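Local coordinates for putative Lipoprotein (PDB 3U24) that is of unknown function but binds zinc and calcium ions and, as a putative lipoprotein of the DUF885 family, is probably related to metallopeptidases, at residues Arg64-Gln75 and Leu101-Thr109; Gln262-Asp270 and Tyr525-Asp533. All blocks are in the same frame, centred on the assembly; numbering follows the deposited sequence.

Interaction 1: residues Arg64-Gln75 and Leu101-Thr109; sequences RVKTLAFVKAQQ and LSSMAWDIT. With ACY (acetic acid), chain N.
An antiparallel helix pair, helices 61-79 and 88-111 of the all-helical N-terminal part of the DUF885 fold, packs here through Leu101, which enters as a knob into the hole formed by Phe70, Val71, Gln74 and Gln75. The axes of the short segments approach to 9.6 Å at their closest, with 151° between their directions. Leu101 spreads its two methyls over this hole: CD1 lies 3.7 Å from Gln74 CB, while CD2 approaches CE1 of the Phe70 ring, the two side chains crossing at about a right angle. Gln74 CG covers one face of that ring over its centre, and the amide turns away so that NE2 hydrogen-bonds Asp35 OD2 on helix 25-39, a residue seen to bind zinc although none is bound to it in this model. Val71 points CG1 at Ala105 CB and CG2 at CB of selenomethionine Met104. The Met104 chain bends at its last torsion (chi3 61°) and brings CE to 3.5 Å from Thr67 CG2. Thr67 turns this methyl anti to its own N, into the interface, while OG1 bonds back to Gly63 O. The same methyl is pressed by Ile108 CD1, a tight carbon pair. Leu68 CD1 lies alongside Ile108 CG2, running the opposite way, while Leu68 CD2 packs on Ala105. Polar groups stay at the margins: a water accepts from Ser102 OG, its modelled distance to Gln75 NE2 being too short to trust, and at the other end acetic acid, probably from the crystallisation liquor, sits at the guanidinium edge, where Arg64 NE donates to its O over 3.3 Å at 156°.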
loop_
_atom_site.group_PDB
_atom_site.type_symbol
_atom_site.label_atom_id
_atom_site.label_comp_id
_atom_site.label_asym_id
_atom_site.label_seq_id
_atom_site.Cartn_x
_atom_site.Cartn_y
_atom_site.Cartn_z
ATOM N N ARG A 64 3.643 14.388 21.524
ATOM C CA ARG A 64 4.726 13.421 21.471
ATOM C C ARG A 64 5.009 12.794 22.852
ATOM O O ARG A 64 5.076 11.569 22.964
ATOM C CB ARG A 64 5.994 14.069 20.924
ATOM C CG ARG A 64 5.798 14.524 19.486
ATOM C CD ARG A 64 7.067 14.826 18.731
ATOM N NE ARG A 64 7.684 16.011 19.276
ATOM C CZ ARG A 64 7.351 17.272 19.025
ATOM N NH1 ARG A 64 6.378 17.597 18.174
ATOM N NH2 ARG A 64 8.033 18.227 19.665
ATOM N N VAL A 65 5.143 13.625 23.886
ATOM C CA VAL A 65 5.325 13.130 25.246
ATOM C C VAL A 65 4.217 12.148 25.578
ATOM O O VAL A 65 4.470 11.051 26.060
ATOM C CB VAL A 65 5.332 14.274 26.286
ATOM C CG1 VAL A 65 5.059 13.773 27.715
ATOM C CG2 VAL A 65 6.666 15.019 26.214
ATOM N N LYS A 66 2.983 12.536 25.303
ATOM C CA LYS A 66 1.848 11.675 25.608
ATOM C C LYS A 66 1.885 10.360 24.807
ATOM O O LYS A 66 1.449 9.320 25.315
ATOM C CB LYS A 66 0.551 12.427 25.309
ATOM C CG LYS A 66 -0.731 11.704 25.652
ATOM C CD LYS A 66 -1.939 12.575 25.296
ATOM C CE LYS A 66 -3.258 11.922 25.736
ATOM N NZ LYS A 66 -4.389 12.424 24.889
ATOM N N THR A 67 2.357 10.410 23.559
ATOM C CA THR A 67 2.496 9.188 22.757
ATOM C C THR A 67 3.570 8.308 23.355
ATOM O O THR A 67 3.353 7.115 23.522
ATOM C CB THR A 67 2.763 9.484 21.271
ATOM O OG1 THR A 67 1.628 10.183 20.762
ATOM C CG2 THR A 67 2.981 8.207 20.444
ATOM N N LEU A 68 4.683 8.892 23.758
ATOM C CA LEU A 68 5.743 8.096 24.362
ATOM C C LEU A 68 5.337 7.506 25.720
ATOM O O LEU A 68 5.767 6.400 26.040
ATOM C CB LEU A 68 7.047 8.876 24.504
ATOM C CG LEU A 68 7.785 9.303 23.246
ATOM C CD1 LEU A 68 8.926 10.269 23.623
ATOM C CD2 LEU A 68 8.280 8.094 22.480
ATOM N N ALA A 69 4.526 8.224 26.512
ATOM C CA ALA A 69 4.016 7.664 27.778
ATOM C C ALA A 69 3.061 6.476 27.478
ATOM O O ALA A 69 2.994 5.520 28.239
ATOM C CB ALA A 69 3.281 8.740 28.607
ATOM N N PHE A 70 2.324 6.545 26.378
ATOM C CA PHE A 70 1.456 5.440 25.999
ATOM C C PHE A 70 2.285 4.230 25.574
ATOM O O PHE A 70 1.967 3.132 25.978
ATOM C CB PHE A 70 0.485 5.886 24.917
ATOM C CG PHE A 70 -0.273 4.788 24.241
ATOM C CD1 PHE A 70 0.244 4.168 23.111
ATOM C CD2 PHE A 70 -1.530 4.423 24.687
ATOM C CE1 PHE A 70 -0.449 3.182 22.462
ATOM C CE2 PHE A 70 -2.247 3.462 23.999
ATOM C CZ PHE A 70 -1.697 2.830 22.902
ATOM N N VAL A 71 3.330 4.441 24.767
ATOM C CA VAL A 71 4.210 3.361 24.355
ATOM C C VAL A 71 4.773 2.663 25.603
ATOM O O VAL A 71 4.674 1.448 25.750
ATOM C CB VAL A 71 5.352 3.870 23.431
ATOM C CG1 VAL A 71 6.427 2.818 23.278
ATOM C CG2 VAL A 71 4.788 4.289 22.065
ATOM N N LYS A 72 5.356 3.438 26.504
ATOM C CA LYS A 72 5.915 2.889 27.743
ATOM C C LYS A 72 4.908 2.093 28.567
ATOM O O LYS A 72 5.240 1.006 29.016
ATOM C CB LYS A 72 6.569 3.984 28.601
ATOM N N ALA A 73 3.694 2.600 28.772
ATOM C CA ALA A 73 2.723 1.892 29.607
ATOM C C ALA A 73 2.202 0.625 28.907
ATOM O O ALA A 73 1.948 -0.392 29.578
ATOM C CB ALA A 73 1.535 2.793 30.002
ATOM N N GLN A 74 2.008 0.671 27.589
ATOM C CA GLN A 74 1.441 -0.500 26.905
ATOM C C GLN A 74 2.506 -1.555 26.758
ATOM O O GLN A 74 2.239 -2.756 26.944
ATOM C CB GLN A 74 0.842 -0.172 25.573
ATOM C CG GLN A 74 -0.288 0.832 25.642
ATOM C CD GLN A 74 -1.491 0.342 26.425
ATOM O OE1 GLN A 74 -1.788 -0.858 26.446
ATOM N NE2 GLN A 74 -2.174 1.267 27.076
ATOM N N GLN A 75 3.725 -1.132 26.474
ATOM C CA GLN A 75 4.831 -2.096 26.496
ATOM C C GLN A 75 4.954 -2.818 27.827
ATOM O O GLN A 75 5.189 -4.022 27.835
ATOM C CB GLN A 75 6.168 -1.434 26.196
ATOM C CG GLN A 75 6.429 -1.325 24.710
ATOM C CD GLN A 75 7.645 -0.471 24.398
ATOM O OE1 GLN A 75 8.132 0.331 25.242
ATOM N NE2 GLN A 75 8.153 -0.642 23.196
ATOM N N LEU A 101 4.290 -0.583 18.606
ATOM C CA LEU A 101 4.758 0.256 19.698
ATOM C C LEU A 101 6.219 0.716 19.483
ATOM O O LEU A 101 6.532 1.911 19.606
ATOM C CB LEU A 101 4.541 -0.418 21.082
ATOM C CG LEU A 101 3.075 -0.603 21.557
ATOM C CD1 LEU A 101 2.972 -1.428 22.852
ATOM C CD2 LEU A 101 2.345 0.731 21.705
ATOM N N SER A 102 7.117 -0.197 19.159
ATOM C CA SER A 102 8.506 0.185 18.971
ATOM C C SER A 102 8.631 1.170 17.831
ATOM O O SER A 102 9.412 2.096 17.881
ATOM C CB SER A 102 9.405 -1.039 18.712
ATOM O OG SER A 102 9.468 -1.830 19.879
ATOM N N SER A 103 7.861 0.985 16.792
ATOM C CA SER A 103 7.998 1.874 15.662
ATOM C C SER A 103 7.411 3.259 15.928
ATOM O O SER A 103 7.919 4.223 15.417
ATOM C CB SER A 103 7.410 1.254 14.414
ATOM O OG SER A 103 6.019 1.293 14.501
HETATM N N MSE A 104 6.367 3.356 16.723
HETATM C CA MSE A 104 5.870 4.676 17.187
HETATM C C MSE A 104 6.935 5.464 17.939
HETATM O O MSE A 104 7.162 6.651 17.643
HETATM C CB MSE A 104 4.594 4.573 18.032
HETATM C CG MSE A 104 3.360 4.080 17.238
HETATM SE SE MSE A 104 1.848 3.485 18.366
HETATM C CE MSE A 104 1.554 5.196 19.260
ATOM N N ALA A 105 7.583 4.817 18.904
ATOM C CA ALA A 105 8.620 5.449 19.691
ATOM C C ALA A 105 9.755 5.927 18.785
ATOM O O ALA A 105 10.253 7.051 18.919
ATOM C CB ALA A 105 9.148 4.506 20.770
ATOM N N TRP A 106 10.161 5.045 17.885
ATOM C CA TRP A 106 11.260 5.303 16.999
ATOM C C TRP A 106 10.949 6.418 16.037
ATOM O O TRP A 106 11.824 7.199 15.770
ATOM C CB TRP A 106 11.634 4.032 16.255
ATOM C CG TRP A 106 12.616 4.208 15.115
ATOM C CD1 TRP A 106 14.017 4.169 15.168
ATOM C CD2 TRP A 106 12.292 4.456 13.706
ATOM N NE1 TRP A 106 14.541 4.354 13.916
ATOM C CE2 TRP A 106 13.561 4.501 12.998
ATOM C CE3 TRP A 106 11.108 4.555 12.976
ATOM C CZ2 TRP A 106 13.630 4.695 11.616
ATOM C CZ3 TRP A 106 11.177 4.755 11.572
ATOM C CH2 TRP A 106 12.416 4.837 10.913
ATOM N N ASP A 107 9.716 6.499 15.526
ATOM C CA ASP A 107 9.290 7.625 14.706
ATOM C C ASP A 107 9.463 8.963 15.422
ATOM O O ASP A 107 9.875 9.948 14.805
ATOM C CB ASP A 107 7.808 7.528 14.262
ATOM C CG ASP A 107 7.606 6.661 12.990
ATOM O OD1 ASP A 107 8.515 6.624 12.135
ATOM O OD2 ASP A 107 6.523 6.015 12.834
ATOM N N ILE A 108 9.123 8.988 16.714
ATOM C CA ILE A 108 9.216 10.203 17.489
ATOM C C ILE A 108 10.662 10.529 17.820
ATOM O O ILE A 108 11.060 11.677 17.722
ATOM C CB ILE A 108 8.350 10.146 18.752
ATOM C CG1 ILE A 108 6.859 10.221 18.346
ATOM C CG2 ILE A 108 8.750 11.229 19.742
ATOM C CD1 ILE A 108 5.951 9.703 19.437
ATOM N N THR A 109 11.463 9.543 18.206
ATOM C CA THR A 109 12.769 9.882 18.765
ATOM C C THR A 109 13.924 9.838 17.764
ATOM O O THR A 109 14.979 10.378 18.048
ATOM C CB THR A 109 13.087 8.980 19.985
ATOM O OG1 THR A 109 13.130 7.616 19.556
ATOM C CG2 THR A 109 11.998 9.122 21.058
HETATM C C ACY N . 9.700 14.798 22.799
HETATM O O ACY N . 9.673 14.752 21.520
HETATM O OXT ACY N . 9.741 15.849 23.487
HETATM C CH3 ACY N . 9.697 13.541 23.609
HETATM O O HOH W 1 7.563 -2.666 21.997
#

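Interaction 2: residues Gln262-Asp270 and Tyr525-Asp533; sequences QLYQKAMVD and YSGYREIYD
Tyr525 lays its ring along Leu263 and Ala267, a knob in the hole completed by Lys266 and Asp270 on helix 260-289. Leu263 runs antiparallel to the tyrosine side chain, with Leu263 CD1 3.6 Å from Tyr525 CD2; Ala267 CB lies 3.6 Å from Tyr525 CE2. The other leucine methyl, CD2, rests on Ser526 CB. With CG anti to the backbone N (chi1 -179°), the tyrosine reaches across to the neighbouring helix and delivers its hydroxyl to Asp270. OH donates to OD2 at a modelled separation of 2.4 Å, very short for a hydrogen bond, so the exact length is doubtful. Asp270 OD2 sits at the edge of the ring, in its plane, while the carboxylate as a whole stands almost perpendicular to the ring. Asp270 OD2 also takes a salt bridge from Arg529 NH1, which comes to its syn side at 3.1 Å with an N-H...O angle of 139°; OD1 pairs with Arg273. Bends at chi2 and chi3 fold the arginine back over its own helix, where NE and NH2 both grip OD1 of Asp533 side-on, the NH2 bond being 2.8 Å long. Lys266 NZ approaches Asp533 OD2 in a long salt bridge, extending the charged network. A leucine in place of Arg529 would probably leave Asp533 OD1 without its two arginine donors and Asp270 without the salt bridge across the contact, leaving the long Lys266-Asp533 pair as the ionic tie between these segments. Segments 262-270 and 525-533, on helices 260-289 and 523-542, cross almost perpendicularly (82°); helix 459-485 packs on Tyr525 through Val472 and Thr476, and helix 435-451, which carries the zinc ligand Glu439, lies against Tyr528 and Ile531.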
loop_
_atom_site.group_PDB
_atom_site.type_symbol
_atom_site.label_atom_id
_atom_site.label_comp_id
_atom_site.label_asym_id
_atom_site.label_seq_id
_atom_site.Cartn_x
_atom_site.Cartn_y
_atom_site.Cartn_z
ATOM N N GLN A 262 20.357 -7.220 2.221
ATOM C CA GLN A 262 20.206 -8.573 1.708
ATOM C C GLN A 262 19.159 -8.667 0.606
ATOM O O GLN A 262 19.360 -9.354 -0.404
ATOM C CB GLN A 262 19.861 -9.548 2.840
ATOM C CG GLN A 262 21.030 -9.998 3.678
ATOM C CD GLN A 262 20.514 -10.839 4.831
ATOM O OE1 GLN A 262 19.808 -10.340 5.714
ATOM N NE2 GLN A 262 20.824 -12.131 4.806
ATOM N N LEU A 263 18.032 -8.004 0.787
ATOM C CA LEU A 263 16.986 -8.056 -0.251
ATOM C C LEU A 263 17.486 -7.421 -1.582
ATOM O O LEU A 263 17.199 -7.912 -2.671
ATOM C CB LEU A 263 15.746 -7.314 0.200
ATOM C CG LEU A 263 14.518 -7.443 -0.730
ATOM C CD1 LEU A 263 13.904 -8.845 -0.665
ATOM C CD2 LEU A 263 13.514 -6.382 -0.398
ATOM N N TYR A 264 18.175 -6.297 -1.459
ATOM C CA TYR A 264 18.754 -5.605 -2.619
ATOM C C TYR A 264 19.688 -6.546 -3.377
ATOM O O TYR A 264 19.601 -6.650 -4.578
ATOM C CB TYR A 264 19.544 -4.383 -2.175
ATOM C CG TYR A 264 20.430 -3.771 -3.249
ATOM C CD1 TYR A 264 19.901 -2.927 -4.204
ATOM C CD2 TYR A 264 21.811 -4.006 -3.267
ATOM C CE1 TYR A 264 20.710 -2.363 -5.164
ATOM C CE2 TYR A 264 22.625 -3.447 -4.210
ATOM C CZ TYR A 264 22.059 -2.618 -5.167
ATOM O OH TYR A 264 22.847 -2.043 -6.120
ATOM N N GLN A 265 20.569 -7.224 -2.665
ATOM C CA GLN A 265 21.498 -8.147 -3.314
ATOM C C GLN A 265 20.746 -9.270 -4.036
ATOM O O GLN A 265 21.073 -9.599 -5.175
ATOM C CB GLN A 265 22.542 -8.694 -2.321
ATOM C CG GLN A 265 23.430 -7.564 -1.749
ATOM C CD GLN A 265 24.377 -8.018 -0.619
ATOM O OE1 GLN A 265 24.068 -8.942 0.169
ATOM N NE2 GLN A 265 25.539 -7.379 -0.552
ATOM N N LYS A 266 19.702 -9.810 -3.414
ATOM C CA LYS A 266 18.858 -10.774 -4.093
ATOM C C LYS A 266 18.161 -10.158 -5.329
ATOM O O LYS A 266 17.986 -10.838 -6.355
ATOM C CB LYS A 266 17.806 -11.365 -3.155
ATOM C CG LYS A 266 18.308 -12.407 -2.144
ATOM C CD LYS A 266 17.164 -12.733 -1.157
ATOM C CE LYS A 266 17.640 -13.436 0.109
ATOM N NZ LYS A 266 17.908 -14.854 -0.242
ATOM N N ALA A 267 17.734 -8.908 -5.217
ATOM C CA ALA A 267 17.002 -8.248 -6.325
ATOM C C ALA A 267 17.931 -8.073 -7.542
ATOM O O ALA A 267 17.538 -8.317 -8.686
ATOM C CB ALA A 267 16.393 -6.910 -5.878
HETATM N N MSE A 268 19.184 -7.747 -7.263
HETATM C CA MSE A 268 20.209 -7.595 -8.334
HETATM C C MSE A 268 20.446 -8.894 -9.069
HETATM O O MSE A 268 20.535 -8.891 -10.279
HETATM C CB MSE A 268 21.537 -7.068 -7.776
HETATM C CG MSE A 268 21.506 -5.587 -7.337
HETATM SE SE MSE A 268 21.258 -4.259 -8.767
HETATM C CE MSE A 268 23.156 -4.204 -9.372
ATOM N N VAL A 269 20.558 -10.004 -8.351
ATOM C CA VAL A 269 20.694 -11.322 -8.979
ATOM C C VAL A 269 19.411 -11.716 -9.756
ATOM O O VAL A 269 19.479 -12.155 -10.899
ATOM C CB VAL A 269 21.124 -12.407 -7.939
ATOM C CG1 VAL A 269 21.024 -13.822 -8.524
ATOM C CG2 VAL A 269 22.566 -12.129 -7.426
ATOM N N ASP A 270 18.239 -11.518 -9.171
ATOM C CA ASP A 270 17.018 -11.880 -9.875
ATOM C C ASP A 270 16.857 -11.093 -11.189
ATOM O O ASP A 270 16.431 -11.644 -12.192
ATOM C CB ASP A 270 15.755 -11.706 -9.000
ATOM C CG ASP A 270 15.376 -12.951 -8.218
ATOM O OD1 ASP A 270 15.706 -14.116 -8.607
ATOM O OD2 ASP A 270 14.702 -12.753 -7.181
ATOM N N TYR A 525 8.379 -7.152 -3.544
ATOM C CA TYR A 525 9.401 -8.148 -3.794
ATOM C C TYR A 525 9.791 -8.879 -2.499
ATOM O O TYR A 525 10.086 -10.059 -2.510
ATOM C CB TYR A 525 10.628 -7.488 -4.394
ATOM C CG TYR A 525 11.741 -8.427 -4.707
ATOM C CD1 TYR A 525 11.605 -9.397 -5.679
ATOM C CD2 TYR A 525 12.950 -8.320 -4.052
ATOM C CE1 TYR A 525 12.632 -10.270 -5.967
ATOM C CE2 TYR A 525 14.005 -9.154 -4.354
ATOM C CZ TYR A 525 13.837 -10.114 -5.320
ATOM O OH TYR A 525 14.877 -10.963 -5.549
ATOM N N SER A 526 9.852 -8.134 -1.404
ATOM C CA SER A 526 10.234 -8.713 -0.135
ATOM C C SER A 526 9.301 -9.852 0.276
ATOM O O SER A 526 9.757 -10.953 0.540
ATOM C CB SER A 526 10.259 -7.647 0.921
ATOM O OG SER A 526 10.495 -8.262 2.164
ATOM N N GLY A 527 8.008 -9.629 0.229
ATOM C CA GLY A 527 7.074 -10.708 0.562
ATOM C C GLY A 527 7.100 -11.862 -0.423
ATOM O O GLY A 527 7.099 -13.023 -0.022
ATOM N N TYR A 528 7.142 -11.543 -1.724
ATOM C CA TYR A 528 7.306 -12.555 -2.745
ATOM C C TYR A 528 8.529 -13.460 -2.516
ATOM O O TYR A 528 8.434 -14.695 -2.563
ATOM C CB TYR A 528 7.385 -11.886 -4.102
ATOM C CG TYR A 528 7.957 -12.737 -5.204
ATOM C CD1 TYR A 528 7.317 -13.900 -5.622
ATOM C CD2 TYR A 528 9.119 -12.351 -5.861
ATOM C CE1 TYR A 528 7.826 -14.664 -6.665
ATOM C CE2 TYR A 528 9.648 -13.115 -6.881
ATOM C CZ TYR A 528 9.005 -14.267 -7.277
ATOM O OH TYR A 528 9.556 -15.005 -8.288
ATOM N N ARG A 529 9.666 -12.855 -2.241
ATOM C CA ARG A 529 10.917 -13.603 -2.114
ATOM C C ARG A 529 10.849 -14.476 -0.883
ATOM O O ARG A 529 11.220 -15.648 -0.936
ATOM C CB ARG A 529 12.126 -12.649 -2.040
ATOM C CG ARG A 529 13.471 -13.234 -2.480
ATOM C CD ARG A 529 13.500 -13.748 -3.930
ATOM N NE ARG A 529 13.540 -15.210 -3.993
ATOM C CZ ARG A 529 13.467 -15.943 -5.112
ATOM N NH1 ARG A 529 13.379 -15.392 -6.327
ATOM N NH2 ARG A 529 13.503 -17.264 -5.012
ATOM N N GLU A 530 10.351 -13.923 0.234
ATOM C CA GLU A 530 10.258 -14.736 1.466
ATOM C C GLU A 530 9.291 -15.901 1.325
ATOM O O GLU A 530 9.566 -16.959 1.825
ATOM C CB GLU A 530 9.887 -13.902 2.705
ATOM C CG GLU A 530 11.018 -13.095 3.311
ATOM C CD GLU A 530 10.651 -12.541 4.688
ATOM O OE1 GLU A 530 9.905 -11.551 4.753
ATOM O OE2 GLU A 530 11.063 -13.112 5.714
ATOM N N ILE A 531 8.161 -15.701 0.661
ATOM C CA ILE A 531 7.160 -16.758 0.464
ATOM C C ILE A 531 7.686 -17.883 -0.449
ATOM O O ILE A 531 7.604 -19.085 -0.093
ATOM C CB ILE A 531 5.816 -16.208 -0.081
ATOM C CG1 ILE A 531 5.152 -15.296 0.953
ATOM C CG2 ILE A 531 4.857 -17.342 -0.434
ATOM C CD1 ILE A 531 3.956 -14.511 0.421
ATOM N N TYR A 532 8.250 -17.511 -1.592
ATOM C CA TYR A 532 8.836 -18.490 -2.515
ATOM C C TYR A 532 9.989 -19.243 -1.860
ATOM O O TYR A 532 10.028 -20.466 -1.928
ATOM C CB TYR A 532 9.329 -17.828 -3.823
ATOM C CG TYR A 532 9.526 -18.809 -4.945
ATOM C CD1 TYR A 532 10.727 -19.513 -5.090
ATOM C CD2 TYR A 532 8.507 -19.055 -5.875
ATOM C CE1 TYR A 532 10.912 -20.424 -6.140
ATOM C CE2 TYR A 532 8.660 -19.994 -6.918
ATOM C CZ TYR A 532 9.861 -20.690 -7.037
ATOM O OH TYR A 532 10.025 -21.608 -8.076
ATOM N N ASP A 533 10.924 -18.538 -1.237
ATOM C CA ASP A 533 12.035 -19.224 -0.536
ATOM C C ASP A 533 11.512 -20.101 0.620
ATOM O O ASP A 533 11.953 -21.206 0.778
ATOM C CB ASP A 533 13.073 -18.248 0.008
ATOM C CG ASP A 533 13.798 -17.463 -1.101
ATOM O OD1 ASP A 533 13.781 -17.917 -2.294
ATOM O OD2 ASP A 533 14.382 -16.380 -0.750
#

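The two contacts share no helix and lie apart in the chain, their centres 31 Å from each other. Interaction 1 joins two helices close in sequence, whereas interaction 2 brings together segments more than 250 residues apart. The partly buried, nearly antiparallel pair 64-75/101-109 meets mainly through aliphatic and aromatic carbon, with water and acetic acid at its margins, while the more buried, near-perpendicular pair 262-270/525-533 adds a salt-bridge network to its apolar patch. Their places in the fold differ too: the centre of interaction 1 is 24 Å from the centre of the chain, that of interaction 2 only 18 Å.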